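Local structure of 16.4 kDa salivary peptide (Culex quinquefasciatus, 7KC8) at residues A[15-20]-A[111-116]; A[49-54]-A[58-63]; A[70-75]-A[103-108]. The protein is a salivary protein of unknown function that adopts a beta-trefoil fold and may bind sugars. All coordinates share one frame; numbering follows the deposited sequence.

Interaction 1: residues A[15-20]-A[111-116]; sequences NAKHIN and GSDHVV
Lys17 and Asp113 meet at the surface of the beta-trefoil, where strand 17-21 passes the turn that leads into strand 115-118. These two strands are not paired with each other. Both segments instead bond to the end of strand 29-35, His18 to the backbone of Gly35 and Asp113 to that of Gly34. The direct touch is small, and the segments bury 194 Å² between them. On this loose surface side the nearest approach is that of Lys17 CE, which lies 3.4 Å from Asp113 OD1. The ammonium is less close: Lys17 NZ stands 3.9 Å from Asp113 OD1, a long salt bridge. The stronger partner of Lys17 NZ is Asp36 OD1, in a salt bridge; Asp113 probably adds a second, weaker attraction. The two side chains approach at a slant. A bend at chi2 (-65°) turns the outer part of the lysine toward the carboxylate. Ala16 and Lys17 form a G1 beta bulge against strand 8-12, with Ala16 in the left-handed region of backbone angles.

The inner side is the packed part. Ile19 and Val115 are buried there, with Ile19 CD1 4.6 Å from Val115 CG1, and Leu107 of strand 105-109 packs against both and links them. Asn15 reaches the same strand through a weak hydrogen bond from ND2 to Ile109 O. On the solvent side Ser110 and the turn 111-114 share a small set of polar bonds. Ser110 OG bonds to His114 N and to Ser112 OG, and Ser112 OG in turn lies 2.7 Å from His114 ND1, in a hydrogen bond.

Interaction 2: residues A[49-54]-A[58-63]; sequences DYKIRP and TEYLYA
The Tyr60 ring carries Lys51 on one face and the carbonyl of Ile52 at its edge. Lys51 CE sits almost straight above the ring, 3.9 Å from the Tyr60 centroid, in a CH-pi contact. Lys51 NZ is further out, 4.7 Å from the same centroid, and adds a cation-pi interaction. A bend at chi3 (76°) lets the lysine fold over the ring. Near the ring plane, Ile52 O comes within 3.2 Å of Tyr60 CD1. Arg53 CB approaches Tyr60 CE1 obliquely, and Arg53 CG lies close to the same atom. The phenol oxygen is bonded to Glu44.

The Arg53 guanidinium stands nearly at right angles to the Tyr60 ring. One of its faces lies against the Thr58 backbone, with CA over the centre. Within its own plane, Arg53 NE bonds Pro54 O at 3.0 Å. Arg53 NH2 adds a weak second bond to Pro54 O and a bond to Val139 O in the C-terminal tail.

Strands 49-54 and 60-63 are consecutive strands of the beta-trefoil, and their short axes cross at 115° instead of pairing along their length. One direct backbone bond joins them, Leu61 N to Ile52 O at 2.8 Å. Next to it, water 1 bridges Ile52 N (2.9 Å) and Leu61 O. Beside this backbone link, the side chains of Ile52 and Leu61 lie side by side and point the same way, CB to CB 4.0 Å. Glu59 directs its carboxylate elsewhere, to Arg30 and Thr76, while its carbonyl oxygen packs 3.1 Å from Pro54 CD.

Interaction 3: residues A[70-75]-A[103-108]; sequences PGRAVK and YQECLV
Arg72 is level with Glu105 and Val74 with Leu107 across a wide backbone gap, with CA atoms 8.8 Å apart in the first pair and 8.3 Å in the second. Strand 115-118 fills that gap, pairing with strand 72-77 on one edge and with strand 105-109 on the other.

The Arg72 guanidinium is held on a face and at an edge. Its face lies flat on the Tyr103 ring, the planes 10° apart and Arg72 CZ 3.7 Å from the ring centroid. This is a stacked cation-pi pair. At the edge, Arg72 NE gives a hydrogen bond to Glu105 OE2 at 2.9 Å, exactly in the guanidinium plane. The oxygen is met on its syn side, but 27° out of the carboxylate plane. Arg72 NH2 adds a weak bond to Glu105 OE1 at 3.4 Å. Arg72 runs extended from the backbone and turns at chi3 (-55°), which lays its guanidinium against one face of the Tyr103 ring.

In the beta-trefoil this places a buried ion pair across three neighbouring strands. The middle strand joins in, since Thr117 OG1 bonds to Glu105 OE2. Arg72 NH1 bonds to Glu64 O, just after strand 60-63. Gln104 and Glu105 form a G1 beta bulge, and the next residue, Cys106, is disulfide-bonded to Cys123. Further along, Val74 CG2 packs 3.6 Å from Leu107 CD1, with Trp87 touching both residues.

How the interactions relate
From the N terminus, segment 15-20 comes first, and interaction 1 closes the longest loop only when the chain returns at 111-116. The other two contacts are nested inside that loop. Interaction 2 closes at once, after a three-residue connection, and interaction 3 follows it in series. Interactions 2 and 3 are joined where strand 60-63 pairs with strand 72-77, through Tyr62 N and Lys75 O. Interactions 1 and 3 are joined where Val115 O meets Val74 N and Val116 O meets Val108 N, both probable hydrogen bonds. Interactions 1 and 2 do not touch. Their centres are about 17 Å apart, on opposite sides of the centre of the chain.

Interaction 1: residues A[15-20]-A[111-116]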
loop_
_atom_site.group_PDB
_atom_site.type_symbol
_atom_site.label_atom_id
_atom_site.label_comp_id
_atom_site.label_asym_id
_atom_site.label_seq_id
_atom_site.Cartn_x
_atom_site.Cartn_y
_atom_site.Cartn_z
ATOM N N ASN A 15 -13.420 5.447 -2.544
ATOM C CA ASN A 15 -14.099 4.175 -2.307
ATOM C C ASN A 15 -14.466 3.918 -0.857
ATOM O O ASN A 15 -15.255 3.009 -0.601
ATOM C CB ASN A 15 -13.207 2.991 -2.721
ATOM C CG ASN A 15 -12.808 3.034 -4.151
ATOM O OD1 ASN A 15 -13.328 3.839 -4.928
ATOM N ND2 ASN A 15 -11.900 2.147 -4.534
ATOM N N ALA A 16 -13.839 4.621 0.086
ATOM C CA ALA A 16 -13.937 4.320 1.509
ATOM C C ALA A 16 -13.424 2.918 1.836
ATOM O O ALA A 16 -13.885 2.282 2.791
ATOM C CB ALA A 16 -15.368 4.505 2.015
ATOM N N LYS A 17 -12.457 2.426 1.066
ATOM C CA LYS A 17 -11.917 1.082 1.239
ATOM C C LYS A 17 -10.521 1.140 1.844
ATOM O O LYS A 17 -9.660 1.886 1.360
ATOM C CB LYS A 17 -11.872 0.331 -0.094
ATOM C CG LYS A 17 -13.237 -0.023 -0.666
ATOM C CD LYS A 17 -13.994 -1.026 0.214
ATOM C CE LYS A 17 -15.208 -1.585 -0.522
ATOM N NZ LYS A 17 -15.718 -2.828 0.114
ATOM N N HIS A 18 -10.306 0.308 2.845
ATOM C CA HIS A 18 -8.961 0.148 3.423
ATOM C C HIS A 18 -8.281 -1.010 2.704
ATOM O O HIS A 18 -8.945 -1.809 2.119
ATOM C CB HIS A 18 -9.030 -0.204 4.897
ATOM C CG HIS A 18 -9.564 0.861 5.777
ATOM N ND1 HIS A 18 -8.794 1.517 6.663
ATOM C CD2 HIS A 18 -10.799 1.345 5.936
ATOM C CE1 HIS A 18 -9.525 2.373 7.314
ATOM N NE2 HIS A 18 -10.734 2.287 6.886
ATOM N N ILE A 19 -6.966 -1.021 2.690
ATOM C CA ILE A 19 -6.212 -2.156 2.172
ATOM C C ILE A 19 -6.291 -3.289 3.188
ATOM O O ILE A 19 -5.721 -3.189 4.278
ATOM C CB ILE A 19 -4.748 -1.781 1.901
ATOM C CG1 ILE A 19 -4.625 -0.664 0.873
ATOM C CG2 ILE A 19 -3.978 -2.993 1.411
ATOM C CD1 ILE A 19 -3.187 -0.199 0.704
ATOM N N ASN A 20 -6.973 -4.372 2.831
ATOM C CA ASN A 20 -6.998 -5.575 3.653
ATOM C C ASN A 20 -6.145 -6.658 2.999
ATOM O O ASN A 20 -5.797 -6.585 1.817
ATOM C CB ASN A 20 -8.436 -6.083 3.854
ATOM C CG ASN A 20 -9.298 -5.113 4.636
ATOM O OD1 ASN A 20 -8.854 -4.021 4.992
ATOM N ND2 ASN A 20 -10.541 -5.490 4.880
ATOM N N GLY A 111 -12.669 -0.041 -8.584
ATOM C CA GLY A 111 -14.101 -0.171 -8.366
ATOM C C GLY A 111 -14.521 -1.568 -7.952
ATOM O O GLY A 111 -15.472 -1.728 -7.183
ATOM N N SER A 112 -13.810 -2.591 -8.430
ATOM C CA SER A 112 -14.054 -3.976 -8.043
ATOM C C SER A 112 -13.197 -4.436 -6.848
ATOM O O SER A 112 -13.029 -5.649 -6.652
ATOM C CB SER A 112 -13.812 -4.895 -9.240
ATOM O OG SER A 112 -12.475 -4.767 -9.707
ATOM N N ASP A 113 -12.637 -3.501 -6.071
ATOM C CA ASP A 113 -11.880 -3.743 -4.841
ATOM C C ASP A 113 -10.466 -4.287 -5.064
ATOM O O ASP A 113 -9.818 -4.691 -4.097
ATOM C CB ASP A 113 -12.623 -4.687 -3.887
ATOM C CG ASP A 113 -14.030 -4.220 -3.577
ATOM O OD1 ASP A 113 -14.268 -2.998 -3.506
ATOM O OD2 ASP A 113 -14.904 -5.087 -3.387
ATOM N N HIS A 114 -9.975 -4.327 -6.301
ATOM C CA HIS A 114 -8.590 -4.703 -6.552
ATOM C C HIS A 114 -7.635 -3.625 -6.048
ATOM O O HIS A 114 -7.923 -2.426 -6.146
ATOM C CB HIS A 114 -8.359 -4.918 -8.048
ATOM C CG HIS A 114 -8.989 -6.163 -8.588
ATOM N ND1 HIS A 114 -10.316 -6.225 -8.965
ATOM C CD2 HIS A 114 -8.473 -7.396 -8.820
ATOM C CE1 HIS A 114 -10.592 -7.442 -9.395
ATOM N NE2 HIS A 114 -9.492 -8.171 -9.315
ATOM N N VAL A 115 -6.488 -4.054 -5.522
ATOM C CA VAL A 115 -5.429 -3.153 -5.073
ATOM C C VAL A 115 -4.328 -3.222 -6.117
ATOM O O VAL A 115 -3.648 -4.239 -6.251
ATOM C CB VAL A 115 -4.909 -3.515 -3.674
ATOM C CG1 VAL A 115 -3.839 -2.509 -3.205
ATOM C CG2 VAL A 115 -6.051 -3.533 -2.674
ATOM N N VAL A 116 -4.164 -2.139 -6.869
ATOM C CA VAL A 116 -3.355 -2.122 -8.073
ATOM C C VAL A 116 -2.686 -0.761 -8.188
ATOM O O VAL A 116 -3.096 0.219 -7.563
ATOM C CB VAL A 116 -4.195 -2.390 -9.351
ATOM C CG1 VAL A 116 -4.942 -3.719 -9.281
ATOM C CG2 VAL A 116 -5.185 -1.240 -9.594
#

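Interaction 2: residues A[49-54]-A[58-63]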
loop_
_atom_site.group_PDB
_atom_site.type_symbol
_atom_site.label_atom_id
_atom_site.label_comp_id
_atom_site.label_asym_id
_atom_site.label_seq_id
_atom_site.Cartn_x
_atom_site.Cartn_y
_atom_site.Cartn_z
ATOM N N ASP A 49 12.147 8.182 -0.199
ATOM C CA ASP A 49 10.793 7.590 -0.392
ATOM C C ASP A 49 10.409 6.728 0.812
ATOM O O ASP A 49 10.896 7.033 1.918
ATOM C CB ASP A 49 10.701 6.830 -1.715
ATOM C CG ASP A 49 10.977 7.707 -2.923
ATOM O OD1 ASP A 49 10.188 8.642 -3.158
ATOM O OD2 ASP A 49 11.982 7.450 -3.613
ATOM N N TYR A 50 9.573 5.699 0.610
ATOM C CA TYR A 50 9.061 4.927 1.776
ATOM C C TYR A 50 8.749 3.463 1.462
ATOM O O TYR A 50 8.508 3.151 0.303
ATOM C CB TYR A 50 7.727 5.512 2.257
ATOM C CG TYR A 50 7.750 6.948 2.721
ATOM C CD1 TYR A 50 8.056 7.269 4.031
ATOM C CD2 TYR A 50 7.462 7.988 1.852
ATOM C CE1 TYR A 50 8.077 8.584 4.466
ATOM C CE2 TYR A 50 7.489 9.308 2.267
ATOM C CZ TYR A 50 7.797 9.608 3.581
ATOM O OH TYR A 50 7.821 10.905 4.004
ATOM N N LYS A 51 8.781 2.587 2.467
ATOM C CA LYS A 51 8.372 1.199 2.370
ATOM C C LYS A 51 7.180 1.009 3.288
ATOM O O LYS A 51 6.944 1.802 4.202
ATOM C CB LYS A 51 9.527 0.245 2.723
ATOM C CG LYS A 51 10.584 0.192 1.609
ATOM C CD LYS A 51 11.908 -0.452 2.019
ATOM C CE LYS A 51 11.809 -1.965 2.108
ATOM N NZ LYS A 51 13.157 -2.593 1.950
ATOM N N ILE A 52 6.381 -0.010 2.994
ATOM C CA ILE A 52 5.098 -0.192 3.657
ATOM C C ILE A 52 4.956 -1.666 3.996
ATOM O O ILE A 52 5.275 -2.530 3.174
ATOM C CB ILE A 52 3.924 0.300 2.779
ATOM C CG1 ILE A 52 4.058 1.804 2.480
ATOM C CG2 ILE A 52 2.569 -0.003 3.432
ATOM C CD1 ILE A 52 2.957 2.370 1.559
ATOM N N ARG A 53 4.518 -1.953 5.217
ATOM C CA ARG A 53 4.334 -3.311 5.704
ATOM C C ARG A 53 3.139 -3.337 6.639
ATOM O O ARG A 53 2.823 -2.325 7.278
ATOM C CB ARG A 53 5.571 -3.837 6.450
ATOM C CG ARG A 53 6.049 -2.890 7.537
ATOM C CD ARG A 53 6.892 -3.595 8.570
ATOM N NE ARG A 53 6.099 -4.532 9.342
ATOM C CZ ARG A 53 6.579 -5.270 10.335
ATOM N NH1 ARG A 53 7.852 -5.164 10.678
ATOM N NH2 ARG A 53 5.788 -6.114 10.988
ATOM N N PRO A 54 2.445 -4.463 6.729
ATOM C CA PRO A 54 1.376 -4.566 7.717
ATOM C C PRO A 54 1.978 -4.642 9.109
ATOM O O PRO A 54 3.109 -5.097 9.293
ATOM C CB PRO A 54 0.658 -5.861 7.334
ATOM C CG PRO A 54 1.684 -6.662 6.661
ATOM C CD PRO A 54 2.602 -5.706 5.959
ATOM N N THR A 58 6.118 -9.064 8.815
ATOM C CA THR A 58 7.244 -8.380 8.192
ATOM C C THR A 58 7.290 -8.750 6.707
ATOM O O THR A 58 8.141 -9.506 6.238
ATOM C CB THR A 58 8.535 -8.715 8.917
ATOM O OG1 THR A 58 9.637 -8.346 8.083
ATOM C CG2 THR A 58 8.600 -10.204 9.256
ATOM N N GLU A 59 6.319 -8.204 5.964
ATOM C CA GLU A 59 6.175 -8.436 4.526
ATOM C C GLU A 59 5.930 -7.105 3.832
ATOM O O GLU A 59 4.990 -6.382 4.180
ATOM C CB GLU A 59 5.012 -9.383 4.211
ATOM C CG GLU A 59 4.912 -10.600 5.110
ATOM C CD GLU A 59 3.605 -11.338 4.926
ATOM O OE1 GLU A 59 2.801 -10.902 4.084
ATOM O OE2 GLU A 59 3.366 -12.345 5.619
ATOM N N TYR A 60 6.734 -6.790 2.834
ATOM C CA TYR A 60 6.716 -5.448 2.281
ATOM C C TYR A 60 5.798 -5.355 1.076
ATOM O O TYR A 60 5.903 -6.161 0.142
ATOM C CB TYR A 60 8.129 -4.990 1.934
ATOM C CG TYR A 60 8.805 -4.507 3.179
ATOM C CD1 TYR A 60 8.311 -3.400 3.855
ATOM C CD2 TYR A 60 9.894 -5.181 3.719
ATOM C CE1 TYR A 60 8.896 -2.954 5.015
ATOM C CE2 TYR A 60 10.490 -4.735 4.889
ATOM C CZ TYR A 60 9.987 -3.622 5.532
ATOM O OH TYR A 60 10.571 -3.170 6.698
ATOM N N LEU A 61 4.902 -4.371 1.114
ATOM C CA LEU A 61 4.063 -4.015 -0.029
ATOM C C LEU A 61 4.905 -3.842 -1.281
ATOM O O LEU A 61 5.916 -3.138 -1.271
ATOM C CB LEU A 61 3.315 -2.708 0.268
ATOM C CG LEU A 61 2.087 -2.407 -0.592
ATOM C CD1 LEU A 61 1.014 -3.376 -0.191
ATOM C CD2 LEU A 61 1.621 -0.964 -0.444
ATOM N N TYR A 62 4.478 -4.473 -2.369
ATOM C CA TYR A 62 5.190 -4.330 -3.633
ATOM C C TYR A 62 4.217 -4.515 -4.778
ATOM O O TYR A 62 3.068 -4.923 -4.587
ATOM C CB TYR A 62 6.333 -5.324 -3.775
ATOM C CG TYR A 62 5.875 -6.718 -4.141
ATOM C CD1 TYR A 62 5.132 -7.483 -3.250
ATOM C CD2 TYR A 62 6.187 -7.271 -5.375
ATOM C CE1 TYR A 62 4.716 -8.751 -3.577
ATOM C CE2 TYR A 62 5.772 -8.545 -5.710
ATOM C CZ TYR A 62 5.036 -9.285 -4.806
ATOM O OH TYR A 62 4.624 -10.561 -5.137
ATOM N N ALA A 63 4.703 -4.209 -5.980
ATOM C CA ALA A 63 3.913 -4.276 -7.197
ATOM C C ALA A 63 4.471 -5.357 -8.109
ATOM O O ALA A 63 5.684 -5.480 -8.268
ATOM C CB ALA A 63 3.900 -2.923 -7.923
HETATM O O HOH W 1 6.940 -1.590 0.647
#

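Interaction 3: residues A[70-75]-A[103-108]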
loop_
_atom_site.group_PDB
_atom_site.type_symbol
_atom_site.label_atom_id
_atom_site.label_comp_id
_atom_site.label_asym_id
_atom_site.label_seq_id
_atom_site.Cartn_x
_atom_site.Cartn_y
_atom_site.Cartn_z
ATOM N N PRO A 70 -7.222 -6.126 -14.469
ATOM C CA PRO A 70 -7.647 -5.077 -13.535
ATOM C C PRO A 70 -6.552 -4.090 -13.137
ATOM O O PRO A 70 -6.841 -3.144 -12.392
ATOM C CB PRO A 70 -8.125 -5.880 -12.319
ATOM C CG PRO A 70 -7.317 -7.138 -12.370
ATOM C CD PRO A 70 -7.111 -7.445 -13.819
ATOM N N GLY A 71 -5.316 -4.261 -13.594
ATOM C CA GLY A 71 -4.222 -3.388 -13.222
ATOM C C GLY A 71 -3.050 -4.171 -12.671
ATOM O O GLY A 71 -3.103 -5.384 -12.491
ATOM N N ARG A 72 -1.968 -3.444 -12.400
ATOM C CA ARG A 72 -0.754 -4.058 -11.868
ATOM C C ARG A 72 -0.984 -4.445 -10.411
ATOM O O ARG A 72 -1.123 -3.573 -9.546
ATOM C CB ARG A 72 0.434 -3.108 -11.995
ATOM C CG ARG A 72 1.739 -3.708 -11.471
ATOM C CD ARG A 72 2.879 -2.725 -11.524
ATOM N NE ARG A 72 3.064 -2.182 -12.861
ATOM C CZ ARG A 72 3.822 -2.746 -13.797
ATOM N NH1 ARG A 72 4.482 -3.871 -13.550
ATOM N NH2 ARG A 72 3.927 -2.174 -14.986
ATOM N N ALA A 73 -1.004 -5.748 -10.138
ATOM C CA ALA A 73 -1.378 -6.229 -8.814
ATOM C C ALA A 73 -0.344 -5.818 -7.777
ATOM O O ALA A 73 0.859 -5.838 -8.034
ATOM C CB ALA A 73 -1.542 -7.749 -8.816
ATOM N N VAL A 74 -0.837 -5.424 -6.609
ATOM C CA VAL A 74 -0.041 -5.031 -5.452
ATOM C C VAL A 74 -0.301 -6.057 -4.348
ATOM O O VAL A 74 -1.460 -6.401 -4.077
ATOM C CB VAL A 74 -0.422 -3.605 -4.992
ATOM C CG1 VAL A 74 0.198 -3.232 -3.639
ATOM C CG2 VAL A 74 -0.075 -2.578 -6.069
ATOM N N LYS A 75 0.768 -6.556 -3.728
ATOM C CA LYS A 75 0.644 -7.483 -2.610
ATOM C C LYS A 75 1.856 -7.306 -1.696
ATOM O O LYS A 75 2.677 -6.406 -1.906
ATOM C CB LYS A 75 0.456 -8.923 -3.117
ATOM C CG LYS A 75 1.435 -9.410 -4.162
ATOM N N TYR A 103 7.864 1.697 -11.147
ATOM C CA TYR A 103 7.010 1.776 -12.318
ATOM C C TYR A 103 6.293 3.111 -12.483
ATOM O O TYR A 103 5.601 3.294 -13.488
ATOM C CB TYR A 103 5.962 0.657 -12.269
ATOM C CG TYR A 103 6.569 -0.726 -12.237
ATOM C CD1 TYR A 103 7.281 -1.211 -13.317
ATOM C CD2 TYR A 103 6.418 -1.549 -11.124
ATOM C CE1 TYR A 103 7.835 -2.477 -13.297
ATOM C CE2 TYR A 103 6.958 -2.812 -11.100
ATOM C CZ TYR A 103 7.673 -3.267 -12.188
ATOM O OH TYR A 103 8.234 -4.517 -12.169
ATOM N N GLN A 104 6.413 4.032 -11.526
ATOM C CA GLN A 104 5.771 5.343 -11.613
ATOM C C GLN A 104 4.276 5.213 -11.912
ATOM O O GLN A 104 3.750 5.793 -12.864
ATOM C CB GLN A 104 6.472 6.216 -12.658
ATOM C CG GLN A 104 7.878 6.650 -12.276
ATOM N N GLU A 105 3.595 4.451 -11.079
ATOM C CA GLU A 105 2.139 4.209 -11.207
ATOM C C GLU A 105 1.511 4.484 -9.851
ATOM O O GLU A 105 2.114 4.171 -8.873
ATOM C CB GLU A 105 1.847 2.774 -11.614
ATOM C CG GLU A 105 1.635 2.567 -13.080
ATOM C CD GLU A 105 1.932 1.151 -13.514
ATOM O OE1 GLU A 105 2.638 0.981 -14.487
ATOM O OE2 GLU A 105 1.455 0.246 -12.858
ATOM N N CYS A 106 0.300 5.004 -9.855
ATOM C CA CYS A 106 -0.387 5.385 -8.604
ATOM C C CYS A 106 -0.983 4.176 -7.898
ATOM O O CYS A 106 -1.537 3.327 -8.552
ATOM C CB CYS A 106 -1.507 6.375 -8.879
ATOM S SG CYS A 106 -1.017 7.680 -10.022
ATOM N N LEU A 107 -0.829 4.130 -6.589
ATOM C CA LEU A 107 -1.539 3.087 -5.849
ATOM C C LEU A 107 -3.002 3.523 -5.753
ATOM O O LEU A 107 -3.283 4.686 -5.490
ATOM C CB LEU A 107 -0.924 2.868 -4.479
ATOM C CG LEU A 107 -1.581 1.718 -3.744
ATOM C CD1 LEU A 107 -1.157 0.396 -4.341
ATOM C CD2 LEU A 107 -1.258 1.796 -2.275
ATOM N N VAL A 108 -3.883 2.563 -5.922
ATOM C CA VAL A 108 -5.328 2.833 -5.997
ATOM C C VAL A 108 -6.093 1.570 -5.599
ATOM O O VAL A 108 -5.535 0.501 -5.657
ATOM C CB VAL A 108 -5.572 3.199 -7.467
ATOM C CG1 VAL A 108 -6.483 2.250 -8.207
ATOM C CG2 VAL A 108 -5.873 4.658 -7.700
#